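Local coordinates for uncharacterized protein (Mycobacterium tuberculosis, PDB 4Q6U), which is of unknown function but, carrying one GAF-like and two PAS-like domains, probably serves as a sensor protein in Mycobacterium tuberculosis, at residues Val136-Gly141 with Asp265-Ala270; Glu146-Arg151 with Thr158-Met163; Ala244-Asp247 with Thr252-Lys255; Trp309-Val314 with Glu338-Ala343. All blocks are in the same frame, centred on the assembly; numbering follows the deposited sequence.

Interaction 1. Residues Val136-Gly141 with Asp265-Ala270; sequences VEITYG and DWRRSA
With CG1 beside the backbone N and anti to the carbonyl carbon (chi1 -64°), Ile138 extends CD1 to Arg267, whose own chain leaves its backbone in the same way and then bends at chi3 (59°) to bring the guanidinium round. The meeting illustrates how two PAS-like domains can touch through irregular loops: 136-141 belongs to the middle domain and 265-270 to the C-terminal one, where an Asx motif at Asp265 shapes the turn. Ile138 CD1 lies 3.7 Å from Arg267 NH2, at the edge of the guanidinium and near its plane. The charge itself is answered elsewhere, by a salt bridge from Arg267 NE to Glu146. Lower down the same side chain, Arg267 CG rests on one face of the Trp266 ring, offset toward its rim.

The second point of approach is at the backbone. A water lies 2.7 Å from Gly141 O and 2.8 Å from Arg267 O and can donate to either, although more acceptors surround it than it has protons. Ala270 CB packs against Gly141 O at 4.0 Å. Behind this surface the turn is tied together by Asp265. Its OD2 makes a salt bridge with Arg268 NH1, and its OD1 accepts from Arg268 N above the carboxylate plane. Asp265 O takes Ser269 N and Ser269 OG from opposite faces of its plane, the hydroxyl at 2.9 Å.

Interaction 2. Residues Glu146-Arg151 with Thr158-Met163; sequences EDLPAR and TQVLAM
Leu148 divides its two methyls between neighbouring residues of a helix, and the two halves of the contact differ in closeness. On the closer side, Leu148 CD1 meets Leu161 CD2 at 4.0 Å, branch against branch, the two side chains lying askew to one another. On the looser side, Leu148 CD2 stands 4.3 Å from Val160 CG1. In both leucines CG sits beside the backbone N; for Leu148 (chi1 -62°, chi2 175°) this carries the fork across to the helix, while for Leu161, whose first bond does not aim at the loop, it brings the methyl end nearer to Leu148. The backbones remain well apart, the nearest CA atoms, those of Leu148 and Val160, being 9.6 Å from each other, so side chains from both the loop and the helix are needed to fill the gap.

The setting is the middle PAS-like domain, whose five-stranded antiparallel sheet has the 2-1-5-4-3 strand order of the PAS fold. Helix 157-165 and the loop before it pack beside that sheet: Trp113 and Trp177, from two of its strands, touch both Leu148 and Val160. Leu161 instead looks beyond the domain, to Leu254 of the C-terminal domain and to Leu228 of the second subunit.

Away from this buried patch, the loop turns polar and partly exposed. Asp147 forms a salt bridge with Arg142 and accepts from Trp113 NE1, and Arg151 pairs with Asp258, while on the helix Gln159 NE2 bonds to Glu322.

Interaction 3. Residues Ala244-Asp247 with Thr252-Lys255; sequences ALVD and TLLK
Leu253 CD1 lies at the apolar centre, 3.6 Å from Ala244 CB and 4.2 Å from Val246 CG1. Its CG is anti to the backbone N (chi1 -179°), and the turn at chi2 (64°) then directs CD1 back over the partner strand. The other face of the sheet carries Leu245 and Lys255. Leu254 also presses on the partner strand: its CB comes within 3.3 Å of Leu245 O, and its CD1 reaches the carbonyl of Val246. Helix 157-165 covers this region, Leu161 touching both Leu245 and Leu254.

The two strands form a beta hairpin at the edge of the C-terminal PAS-like sheet, interrupted by a classic beta bulge in which Leu254 and Lys255 together oppose Leu245. One carbonyl therefore serves two amides: Leu245 O accepts from Leu254 N at 2.8 Å and, weakly, from Lys255 N at 3.3 Å. Leu245 N returns a bond to Lys255 O, in the carbonyl plane. The register has slipped by one residue beyond this point, and Val246 faces Leu253 as a non-hydrogen-bonded pair.

Toward the turn, Asp247 N donates to Thr252 O at 2.7 Å (N-H...O angle 164°), with the CB atoms of Asp247 and Thr252 3.9 Å apart. Their polar ends bond within the turn itself, Asp247 OD1 to Lys249 N and Thr252 OG1 to Thr250. At the far end Lys255 NZ leads away to a salt bridge with Glu157.

Interaction 4. Residues Trp309-Val314 with Glu338-Ala343; sequences WVPVHV and EELADA
His313 and Glu339 run into each other at about a right angle, yet their flat ends are nearly aligned, the imidazole and carboxylate planes differing by 23°. The carboxylate approaches the ring obliquely along its CD2-NE2 side: Glu339 OE2 is 3.3 Å from His313 CD2, and Glu339 CD is equally near that carbon. OE2 is also 3.3 Å from His313 NE2, but the angle is too poor for a hydrogen bond. Two stronger partners hold the carboxylate, Arg333 through a salt bridge to OE2 and the backbone N of Thr336 to OE1. This second bond, from a residue just ahead of helix 337-343, resembles one half of a capping box.

Here the C-terminal PAS-like domain lays its last helix against its own antiparallel sheet. Strand 309-320, flanked by strands 296-303 and 325-333, directs Pro311 and His313 to the helix, whereas Val312 points away from the helix and its side chain packs on Leu302 and Leu332. For His313, CG anti to the backbone N (chi1 -177°) carries the ring out to Glu339. Two residues earlier, the Pro311 ring meets Leu340 at a slant, the single methyl CD2 lying 3.6 Å from Pro311 CB and 3.7 Å from Pro311 CG.

From the N terminus, the chain first enters these contacts at 136-141, but that loop is closed only when 265-270 returns to it, 124 residues on. Interactions 2 and 3 are nested inside this long excursion, one after the other: interaction 2 folds the middle domain's loop onto helix 157-165, interaction 3 closes the hairpin that begins the C-terminal sheet. Interaction 1 spans the two PAS-like domains, while interactions 2 and 3, each within one of them, meet across the same boundary, their centres 9 Å apart and Pro149 O probably bonded to Lys255 NZ. Interaction 4 follows in series, about 8 Å from interaction 3 at the nearest atoms, and ties the terminal helix to another strand of the same sheet.

Interaction 1. Residues Val136-Gly141 with Asp265-Ala270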
loop_
_atom_site.group_PDB
_atom_site.type_symbol
_atom_site.label_atom_id
_atom_site.label_comp_id
_atom_site.label_asym_id
_atom_site.label_seq_id
_atom_site.Cartn_x
_atom_site.Cartn_y
_atom_site.Cartn_z
ATOM N N VAL B 136 -1.643 -17.975 -28.438
ATOM C CA VAL B 136 -2.009 -19.027 -27.494
ATOM C C VAL B 136 -3.077 -18.563 -26.497
ATOM O O VAL B 136 -3.376 -19.259 -25.532
ATOM C CB VAL B 136 -0.776 -19.533 -26.715
ATOM C CG1 VAL B 136 -0.977 -20.978 -26.265
ATOM C CG2 VAL B 136 0.466 -19.434 -27.580
ATOM N N GLU B 137 -3.660 -17.392 -26.735
ATOM C CA GLU B 137 -4.693 -16.872 -25.840
ATOM C C GLU B 137 -6.099 -16.981 -26.437
ATOM O O GLU B 137 -6.293 -16.833 -27.642
ATOM C CB GLU B 137 -4.410 -15.411 -25.478
ATOM C CG GLU B 137 -3.140 -15.180 -24.675
ATOM C CD GLU B 137 -3.257 -15.622 -23.230
ATOM O OE1 GLU B 137 -4.372 -15.579 -22.667
ATOM O OE2 GLU B 137 -2.223 -16.013 -22.651
ATOM N N ILE B 138 -7.072 -17.234 -25.569
ATOM C CA ILE B 138 -8.479 -17.195 -25.928
ATOM C C ILE B 138 -9.057 -15.831 -25.586
ATOM O O ILE B 138 -8.892 -15.352 -24.466
ATOM C CB ILE B 138 -9.275 -18.283 -25.191
ATOM C CG1 ILE B 138 -8.798 -19.668 -25.623
ATOM C CG2 ILE B 138 -10.765 -18.140 -25.465
ATOM C CD1 ILE B 138 -9.396 -20.790 -24.788
ATOM N N THR B 139 -9.747 -15.211 -26.540
ATOM C CA THR B 139 -10.256 -13.858 -26.335
ATOM C C THR B 139 -11.570 -13.791 -25.553
ATOM O O THR B 139 -11.817 -12.815 -24.840
ATOM C CB THR B 139 -10.451 -13.135 -27.680
ATOM O OG1 THR B 139 -11.252 -13.948 -28.562
ATOM C CG2 THR B 139 -9.098 -12.863 -28.315
ATOM N N TYR B 140 -12.408 -14.816 -25.687
ATOM C CA TYR B 140 -13.740 -14.812 -25.083
ATOM C C TYR B 140 -13.871 -15.791 -23.918
ATOM O O TYR B 140 -13.063 -16.705 -23.771
ATOM C CB TYR B 140 -14.803 -15.134 -26.142
ATOM C CG TYR B 140 -14.641 -16.492 -26.800
ATOM C CD1 TYR B 140 -15.196 -17.635 -26.230
ATOM C CD2 TYR B 140 -13.935 -16.629 -27.990
ATOM C CE1 TYR B 140 -15.050 -18.878 -26.823
ATOM C CE2 TYR B 140 -13.785 -17.870 -28.594
ATOM C CZ TYR B 140 -14.347 -18.986 -28.004
ATOM O OH TYR B 140 -14.198 -20.217 -28.595
ATOM N N GLY B 141 -14.894 -15.589 -23.093
ATOM C CA GLY B 141 -15.174 -16.488 -21.986
ATOM C C GLY B 141 -14.097 -16.504 -20.914
ATOM O O GLY B 141 -13.898 -17.512 -20.233
ATOM N N ASP B 265 -11.296 -27.067 -13.195
ATOM C CA ASP B 265 -11.293 -26.284 -14.428
ATOM C C ASP B 265 -11.983 -24.945 -14.217
ATOM O O ASP B 265 -13.126 -24.753 -14.643
ATOM C CB ASP B 265 -11.972 -27.070 -15.564
ATOM C CG ASP B 265 -11.590 -26.554 -16.947
ATOM O OD1 ASP B 265 -11.099 -25.409 -17.058
ATOM O OD2 ASP B 265 -11.791 -27.289 -17.931
ATOM N N TRP B 266 -11.278 -24.023 -13.562
ATOM C CA TRP B 266 -11.788 -22.682 -13.316
ATOM C C TRP B 266 -11.890 -21.869 -14.609
ATOM O O TRP B 266 -12.718 -20.967 -14.708
ATOM C CB TRP B 266 -10.901 -21.938 -12.289
ATOM C CG TRP B 266 -9.458 -21.853 -12.687
ATOM C CD1 TRP B 266 -8.492 -22.804 -12.499
ATOM C CD2 TRP B 266 -8.815 -20.756 -13.345
ATOM N NE1 TRP B 266 -7.291 -22.367 -13.008
ATOM C CE2 TRP B 266 -7.461 -21.112 -13.524
ATOM C CE3 TRP B 266 -9.253 -19.505 -13.795
ATOM C CZ2 TRP B 266 -6.540 -20.261 -14.147
ATOM C CZ3 TRP B 266 -8.331 -18.655 -14.404
ATOM C CH2 TRP B 266 -6.995 -19.045 -14.578
ATOM N N ARG B 267 -11.063 -22.193 -15.602
ATOM C CA ARG B 267 -11.077 -21.429 -16.858
ATOM C C ARG B 267 -12.307 -21.744 -17.711
ATOM O O ARG B 267 -12.990 -20.836 -18.188
ATOM C CB ARG B 267 -9.793 -21.688 -17.654
ATOM C CG ARG B 267 -8.570 -20.977 -17.056
ATOM C CD ARG B 267 -7.314 -21.138 -17.905
ATOM N NE ARG B 267 -7.497 -20.621 -19.259
ATOM C CZ ARG B 267 -7.523 -21.384 -20.347
ATOM N NH1 ARG B 267 -7.359 -22.692 -20.239
ATOM N NH2 ARG B 267 -7.706 -20.839 -21.539
ATOM N N ARG B 268 -12.598 -23.025 -17.889
ATOM C CA ARG B 268 -13.766 -23.424 -18.684
ATOM C C ARG B 268 -15.059 -22.980 -18.004
ATOM O O ARG B 268 -15.992 -22.516 -18.664
ATOM C CB ARG B 268 -13.786 -24.934 -18.896
ATOM C CG ARG B 268 -14.888 -25.422 -19.852
ATOM C CD ARG B 268 -15.067 -26.917 -19.748
ATOM N NE ARG B 268 -15.834 -27.284 -18.556
ATOM C CZ ARG B 268 -15.427 -28.155 -17.635
ATOM N NH1 ARG B 268 -14.255 -28.766 -17.764
ATOM N NH2 ARG B 268 -16.197 -28.420 -16.585
ATOM N N SER B 269 -15.115 -23.119 -16.680
ATOM C CA SER B 269 -16.366 -22.859 -15.976
ATOM C C SER B 269 -16.573 -21.366 -15.690
ATOM O O SER B 269 -17.597 -20.980 -15.129
ATOM C CB SER B 269 -16.436 -23.675 -14.675
ATOM O OG SER B 269 -15.429 -23.265 -13.759
ATOM N N ALA B 270 -15.627 -20.521 -16.098
ATOM C CA ALA B 270 -15.811 -19.081 -15.938
ATOM C C ALA B 270 -17.040 -18.620 -16.722
ATOM O O ALA B 270 -17.850 -17.836 -16.221
ATOM C CB ALA B 270 -14.578 -18.321 -16.393
HETATM O O HOH W 1 -15.062 -19.861 -19.758
#

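Interaction 2. Residues Glu146-Arg151 with Thr158-Met163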
loop_
_atom_site.group_PDB
_atom_site.type_symbol
_atom_site.label_atom_id
_atom_site.label_comp_id
_atom_site.label_asym_id
_atom_site.label_seq_id
_atom_site.Cartn_x
_atom_site.Cartn_y
_atom_site.Cartn_z
ATOM N N GLU B 146 -8.039 -14.005 -15.256
ATOM C CA GLU B 146 -7.126 -14.172 -16.391
ATOM C C GLU B 146 -6.642 -12.817 -16.931
ATOM O O GLU B 146 -5.665 -12.747 -17.682
ATOM C CB GLU B 146 -7.798 -14.984 -17.523
ATOM C CG GLU B 146 -8.183 -16.417 -17.106
ATOM C CD GLU B 146 -8.818 -17.235 -18.226
ATOM O OE1 GLU B 146 -10.063 -17.337 -18.243
ATOM O OE2 GLU B 146 -8.082 -17.798 -19.069
ATOM N N ASP B 147 -7.338 -11.745 -16.559
ATOM C CA ASP B 147 -6.963 -10.398 -16.986
ATOM C C ASP B 147 -6.150 -9.679 -15.898
ATOM O O ASP B 147 -5.381 -8.774 -16.185
ATOM C CB ASP B 147 -8.211 -9.586 -17.345
ATOM C CG ASP B 147 -8.779 -9.962 -18.705
ATOM O OD1 ASP B 147 -8.286 -10.949 -19.299
ATOM O OD2 ASP B 147 -9.703 -9.260 -19.176
ATOM N N LEU B 148 -6.338 -10.081 -14.651
ATOM C CA LEU B 148 -5.549 -9.532 -13.552
ATOM C C LEU B 148 -4.333 -10.423 -13.329
ATOM O O LEU B 148 -4.401 -11.630 -13.548
ATOM C CB LEU B 148 -6.397 -9.434 -12.287
ATOM C CG LEU B 148 -7.604 -8.499 -12.394
ATOM C CD1 LEU B 148 -8.444 -8.565 -11.128
ATOM C CD2 LEU B 148 -7.154 -7.066 -12.661
ATOM N N PRO B 149 -3.200 -9.835 -12.919
ATOM C CA PRO B 149 -2.053 -10.706 -12.670
ATOM C C PRO B 149 -2.336 -11.652 -11.512
ATOM O O PRO B 149 -3.216 -11.363 -10.697
ATOM C CB PRO B 149 -0.936 -9.726 -12.304
ATOM C CG PRO B 149 -1.351 -8.443 -12.918
ATOM C CD PRO B 149 -2.840 -8.406 -12.848
ATOM N N ALA B 150 -1.626 -12.771 -11.460
ATOM C CA ALA B 150 -1.628 -13.598 -10.263
ATOM C C ALA B 150 -0.608 -12.993 -9.309
ATOM O O ALA B 150 0.416 -12.481 -9.761
ATOM C CB ALA B 150 -1.289 -15.039 -10.583
ATOM N N ARG B 151 -0.925 -13.018 -8.015
ATOM C CA ARG B 151 0.005 -12.640 -6.935
ATOM C C ARG B 151 0.327 -11.141 -6.891
ATOM O O ARG B 151 0.060 -10.483 -5.880
ATOM C CB ARG B 151 1.300 -13.472 -7.047
ATOM C CG ARG B 151 2.483 -13.020 -6.180
ATOM C CD ARG B 151 2.260 -13.220 -4.681
ATOM N NE ARG B 151 1.936 -14.595 -4.291
ATOM C CZ ARG B 151 2.829 -15.506 -3.913
ATOM N NH1 ARG B 151 4.120 -15.210 -3.893
ATOM N NH2 ARG B 151 2.431 -16.725 -3.562
ATOM N N THR B 158 -7.882 -2.442 -5.787
ATOM C CA THR B 158 -9.022 -2.534 -4.876
ATOM C C THR B 158 -10.296 -2.017 -5.545
ATOM O O THR B 158 -11.373 -2.600 -5.401
ATOM C CB THR B 158 -8.765 -1.737 -3.567
ATOM O OG1 THR B 158 -7.598 -2.251 -2.906
ATOM C CG2 THR B 158 -9.961 -1.836 -2.626
ATOM N N GLN B 159 -10.163 -0.915 -6.275
ATOM C CA GLN B 159 -11.299 -0.313 -6.964
ATOM C C GLN B 159 -11.759 -1.161 -8.133
ATOM O O GLN B 159 -12.939 -1.166 -8.468
ATOM C CB GLN B 159 -10.956 1.095 -7.452
ATOM C CG GLN B 159 -11.342 2.180 -6.472
ATOM C CD GLN B 159 -10.704 1.969 -5.122
ATOM O OE1 GLN B 159 -9.481 1.879 -5.012
ATOM N NE2 GLN B 159 -11.529 1.870 -4.083
ATOM N N VAL B 160 -10.833 -1.880 -8.758
ATOM C CA VAL B 160 -11.218 -2.782 -9.845
ATOM C C VAL B 160 -12.073 -3.909 -9.286
ATOM O O VAL B 160 -13.134 -4.231 -9.817
ATOM C CB VAL B 160 -9.997 -3.380 -10.573
ATOM C CG1 VAL B 160 -10.438 -4.477 -11.559
ATOM C CG2 VAL B 160 -9.211 -2.296 -11.289
ATOM N N LEU B 161 -11.600 -4.512 -8.202
ATOM C CA LEU B 161 -12.329 -5.600 -7.579
ATOM C C LEU B 161 -13.664 -5.102 -7.042
ATOM O O LEU B 161 -14.676 -5.784 -7.145
ATOM C CB LEU B 161 -11.486 -6.225 -6.461
ATOM C CG LEU B 161 -10.144 -6.812 -6.893
ATOM C CD1 LEU B 161 -9.214 -7.076 -5.672
ATOM C CD2 LEU B 161 -10.339 -8.093 -7.693
ATOM N N ALA B 162 -13.658 -3.905 -6.466
ATOM C CA ALA B 162 -14.879 -3.298 -5.952
ATOM C C ALA B 162 -15.875 -3.103 -7.083
ATOM O O ALA B 162 -17.048 -3.442 -6.948
ATOM C CB ALA B 162 -14.582 -1.956 -5.273
HETATM N N MSE B 163 -15.385 -2.553 -8.192
HETATM C CA MSE B 163 -16.176 -2.369 -9.413
HETATM C C MSE B 163 -16.884 -3.676 -9.778
HETATM O O MSE B 163 -18.051 -3.670 -10.160
HETATM C CB MSE B 163 -15.267 -1.880 -10.559
HETATM C CG MSE B 163 -15.947 -1.606 -11.913
HETATM SE SE MSE B 163 -14.784 -0.837 -13.330
HETATM C CE MSE B 163 -14.489 0.957 -12.579
#

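Interaction 3. Residues Ala244-Asp247 with Thr252-Lys255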
loop_
_atom_site.group_PDB
_atom_site.type_symbol
_atom_site.label_atom_id
_atom_site.label_comp_id
_atom_site.label_asym_id
_atom_site.label_seq_id
_atom_site.Cartn_x
_atom_site.Cartn_y
_atom_site.Cartn_z
ATOM N N ALA B 244 -7.401 -17.109 -3.621
ATOM C CA ALA B 244 -8.061 -16.337 -4.666
ATOM C C ALA B 244 -9.075 -15.396 -4.053
ATOM O O ALA B 244 -9.550 -15.630 -2.947
ATOM C CB ALA B 244 -8.747 -17.260 -5.665
ATOM N N LEU B 245 -9.407 -14.331 -4.774
ATOM C CA LEU B 245 -10.535 -13.505 -4.392
ATOM C C LEU B 245 -11.719 -13.899 -5.252
ATOM O O LEU B 245 -11.561 -14.148 -6.446
ATOM C CB LEU B 245 -10.220 -12.026 -4.552
ATOM C CG LEU B 245 -9.077 -11.537 -3.658
ATOM C CD1 LEU B 245 -8.688 -10.131 -4.047
ATOM C CD2 LEU B 245 -9.527 -11.591 -2.205
ATOM N N VAL B 246 -12.896 -13.976 -4.640
ATOM C CA VAL B 246 -14.099 -14.366 -5.365
ATOM C C VAL B 246 -15.278 -13.453 -5.035
ATOM O O VAL B 246 -15.300 -12.810 -3.981
ATOM C CB VAL B 246 -14.502 -15.827 -5.056
ATOM C CG1 VAL B 246 -13.299 -16.751 -5.179
ATOM C CG2 VAL B 246 -15.134 -15.935 -3.672
ATOM N N ASP B 247 -16.247 -13.379 -5.949
ATOM C CA ASP B 247 -17.512 -12.727 -5.645
ATOM C C ASP B 247 -18.324 -13.688 -4.791
ATOM O O ASP B 247 -18.647 -14.797 -5.216
ATOM C CB ASP B 247 -18.273 -12.332 -6.921
ATOM C CG ASP B 247 -19.514 -11.478 -6.636
ATOM O OD1 ASP B 247 -20.204 -11.726 -5.631
ATOM O OD2 ASP B 247 -19.810 -10.554 -7.425
ATOM N N THR B 252 -18.057 -15.944 -8.605
ATOM C CA THR B 252 -17.241 -15.499 -9.722
ATOM C C THR B 252 -15.792 -15.348 -9.260
ATOM O O THR B 252 -15.526 -14.751 -8.214
ATOM C CB THR B 252 -17.748 -14.167 -10.294
ATOM O OG1 THR B 252 -19.070 -14.343 -10.816
ATOM C CG2 THR B 252 -16.824 -13.670 -11.404
ATOM N N LEU B 253 -14.859 -15.913 -10.016
ATOM C CA LEU B 253 -13.444 -15.808 -9.671
ATOM C C LEU B 253 -12.894 -14.445 -10.100
ATOM O O LEU B 253 -13.053 -14.039 -11.260
ATOM C CB LEU B 253 -12.663 -16.942 -10.328
ATOM C CG LEU B 253 -11.166 -17.033 -10.064
ATOM C CD1 LEU B 253 -10.877 -17.309 -8.594
ATOM C CD2 LEU B 253 -10.574 -18.120 -10.947
ATOM N N LEU B 254 -12.257 -13.736 -9.167
ATOM C CA LEU B 254 -11.778 -12.375 -9.443
ATOM C C LEU B 254 -10.271 -12.291 -9.659
ATOM O O LEU B 254 -9.808 -11.662 -10.615
ATOM C CB LEU B 254 -12.158 -11.433 -8.302
ATOM C CG LEU B 254 -13.626 -11.373 -7.886
ATOM C CD1 LEU B 254 -13.763 -10.519 -6.640
ATOM C CD2 LEU B 254 -14.514 -10.838 -9.018
ATOM N N LYS B 255 -9.506 -12.910 -8.763
ATOM C CA LYS B 255 -8.055 -12.774 -8.793
ATOM C C LYS B 255 -7.351 -13.923 -8.094
ATOM O O LYS B 255 -7.783 -14.357 -7.031
ATOM C CB LYS B 255 -7.625 -11.461 -8.130
ATOM C CG LYS B 255 -6.119 -11.226 -8.224
ATOM C CD LYS B 255 -5.699 -9.973 -7.524
ATOM C CE LYS B 255 -4.199 -9.801 -7.609
ATOM N NZ LYS B 255 -3.732 -9.203 -8.898
#

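Interaction 4. Residues Trp309-Val314 with Glu338-Ala343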
loop_
_atom_site.group_PDB
_atom_site.type_symbol
_atom_site.label_atom_id
_atom_site.label_comp_id
_atom_site.label_asym_id
_atom_site.label_seq_id
_atom_site.Cartn_x
_atom_site.Cartn_y
_atom_site.Cartn_z
ATOM N N TRP B 309 -17.128 -33.549 -11.673
ATOM C CA TRP B 309 -16.962 -32.895 -10.387
ATOM C C TRP B 309 -15.694 -33.327 -9.664
ATOM O O TRP B 309 -15.292 -34.490 -9.723
ATOM C CB TRP B 309 -18.191 -33.159 -9.510
ATOM C CG TRP B 309 -19.456 -32.644 -10.129
ATOM C CD1 TRP B 309 -20.501 -33.385 -10.607
ATOM C CD2 TRP B 309 -19.796 -31.272 -10.364
ATOM N NE1 TRP B 309 -21.476 -32.557 -11.110
ATOM C CE2 TRP B 309 -21.068 -31.256 -10.977
ATOM C CE3 TRP B 309 -19.152 -30.057 -10.113
ATOM C CZ2 TRP B 309 -21.707 -30.073 -11.340
ATOM C CZ3 TRP B 309 -19.788 -28.882 -10.473
ATOM C CH2 TRP B 309 -21.049 -28.899 -11.081
ATOM N N VAL B 310 -15.072 -32.366 -8.989
ATOM C CA VAL B 310 -13.867 -32.601 -8.207
ATOM C C VAL B 310 -14.036 -31.970 -6.830
ATOM O O VAL B 310 -14.307 -30.778 -6.732
ATOM C CB VAL B 310 -12.616 -32.018 -8.913
ATOM C CG1 VAL B 310 -11.433 -31.977 -7.972
ATOM C CG2 VAL B 310 -12.287 -32.837 -10.157
ATOM N N PRO B 311 -13.909 -32.776 -5.764
ATOM C CA PRO B 311 -14.001 -32.231 -4.403
ATOM C C PRO B 311 -12.802 -31.358 -4.063
ATOM O O PRO B 311 -11.668 -31.772 -4.260
ATOM C CB PRO B 311 -14.041 -33.487 -3.515
ATOM C CG PRO B 311 -13.444 -34.572 -4.356
ATOM C CD PRO B 311 -13.822 -34.247 -5.772
ATOM N N VAL B 312 -13.062 -30.152 -3.579
ATOM C CA VAL B 312 -11.995 -29.211 -3.237
ATOM C C VAL B 312 -12.279 -28.643 -1.867
ATOM O O VAL B 312 -13.404 -28.220 -1.596
ATOM C CB VAL B 312 -11.880 -28.040 -4.238
ATOM C CG1 VAL B 312 -10.885 -26.965 -3.718
ATOM C CG2 VAL B 312 -11.497 -28.539 -5.636
ATOM N N HIS B 313 -11.269 -28.632 -1.003
ATOM C CA HIS B 313 -11.439 -28.069 0.326
ATOM C C HIS B 313 -11.269 -26.552 0.263
ATOM O O HIS B 313 -10.235 -26.040 -0.177
ATOM C CB HIS B 313 -10.452 -28.680 1.318
ATOM C CG HIS B 313 -10.635 -28.183 2.720
ATOM N ND1 HIS B 313 -10.113 -26.985 3.156
ATOM C CD2 HIS B 313 -11.296 -28.716 3.772
ATOM C CE1 HIS B 313 -10.438 -26.806 4.425
ATOM N NE2 HIS B 313 -11.157 -27.840 4.823
ATOM N N VAL B 314 -12.298 -25.848 0.721
ATOM C CA VAL B 314 -12.386 -24.403 0.588
ATOM C C VAL B 314 -12.456 -23.728 1.955
ATOM O O VAL B 314 -13.256 -24.124 2.803
ATOM C CB VAL B 314 -13.622 -24.023 -0.233
ATOM C CG1 VAL B 314 -13.832 -22.542 -0.222
ATOM C CG2 VAL B 314 -13.494 -24.545 -1.663
ATOM N N GLU B 338 -10.170 -38.009 5.280
ATOM C CA GLU B 338 -10.985 -37.654 6.431
ATOM C C GLU B 338 -11.999 -36.561 6.089
ATOM O O GLU B 338 -13.186 -36.688 6.401
ATOM C CB GLU B 338 -10.090 -37.206 7.592
ATOM N N GLU B 339 -11.533 -35.501 5.433
ATOM C CA GLU B 339 -12.395 -34.371 5.098
ATOM C C GLU B 339 -13.525 -34.778 4.159
ATOM O O GLU B 339 -14.639 -34.262 4.260
ATOM C CB GLU B 339 -11.577 -33.233 4.479
ATOM C CG GLU B 339 -11.114 -32.189 5.499
ATOM C CD GLU B 339 -9.864 -31.447 5.068
ATOM O OE1 GLU B 339 -9.295 -31.798 4.012
ATOM O OE2 GLU B 339 -9.449 -30.513 5.791
ATOM N N LEU B 340 -13.238 -35.700 3.247
ATOM C CA LEU B 340 -14.249 -36.164 2.306
ATOM C C LEU B 340 -15.369 -36.879 3.054
ATOM O O LEU B 340 -16.544 -36.734 2.722
ATOM C CB LEU B 340 -13.634 -37.091 1.257
ATOM C CG LEU B 340 -12.614 -36.491 0.289
ATOM C CD1 LEU B 340 -11.793 -37.609 -0.328
ATOM C CD2 LEU B 340 -13.311 -35.672 -0.793
ATOM N N ALA B 341 -14.993 -37.640 4.074
ATOM C CA ALA B 341 -15.960 -38.390 4.865
ATOM C C ALA B 341 -16.941 -37.461 5.580
ATOM O O ALA B 341 -18.152 -37.657 5.507
ATOM C CB ALA B 341 -15.245 -39.277 5.861
ATOM N N ASP B 342 -16.418 -36.444 6.257
ATOM C CA ASP B 342 -17.260 -35.495 6.985
ATOM C C ASP B 342 -18.243 -34.764 6.066
ATOM O O ASP B 342 -19.364 -34.447 6.466
ATOM C CB ASP B 342 -16.394 -34.478 7.731
ATOM N N ALA B 343 -17.820 -34.511 4.832
ATOM C CA ALA B 343 -18.641 -33.776 3.875
ATOM C C ALA B 343 -19.785 -34.630 3.340
ATOM O O ALA B 343 -20.747 -34.107 2.773
ATOM C CB ALA B 343 -17.779 -33.266 2.724
#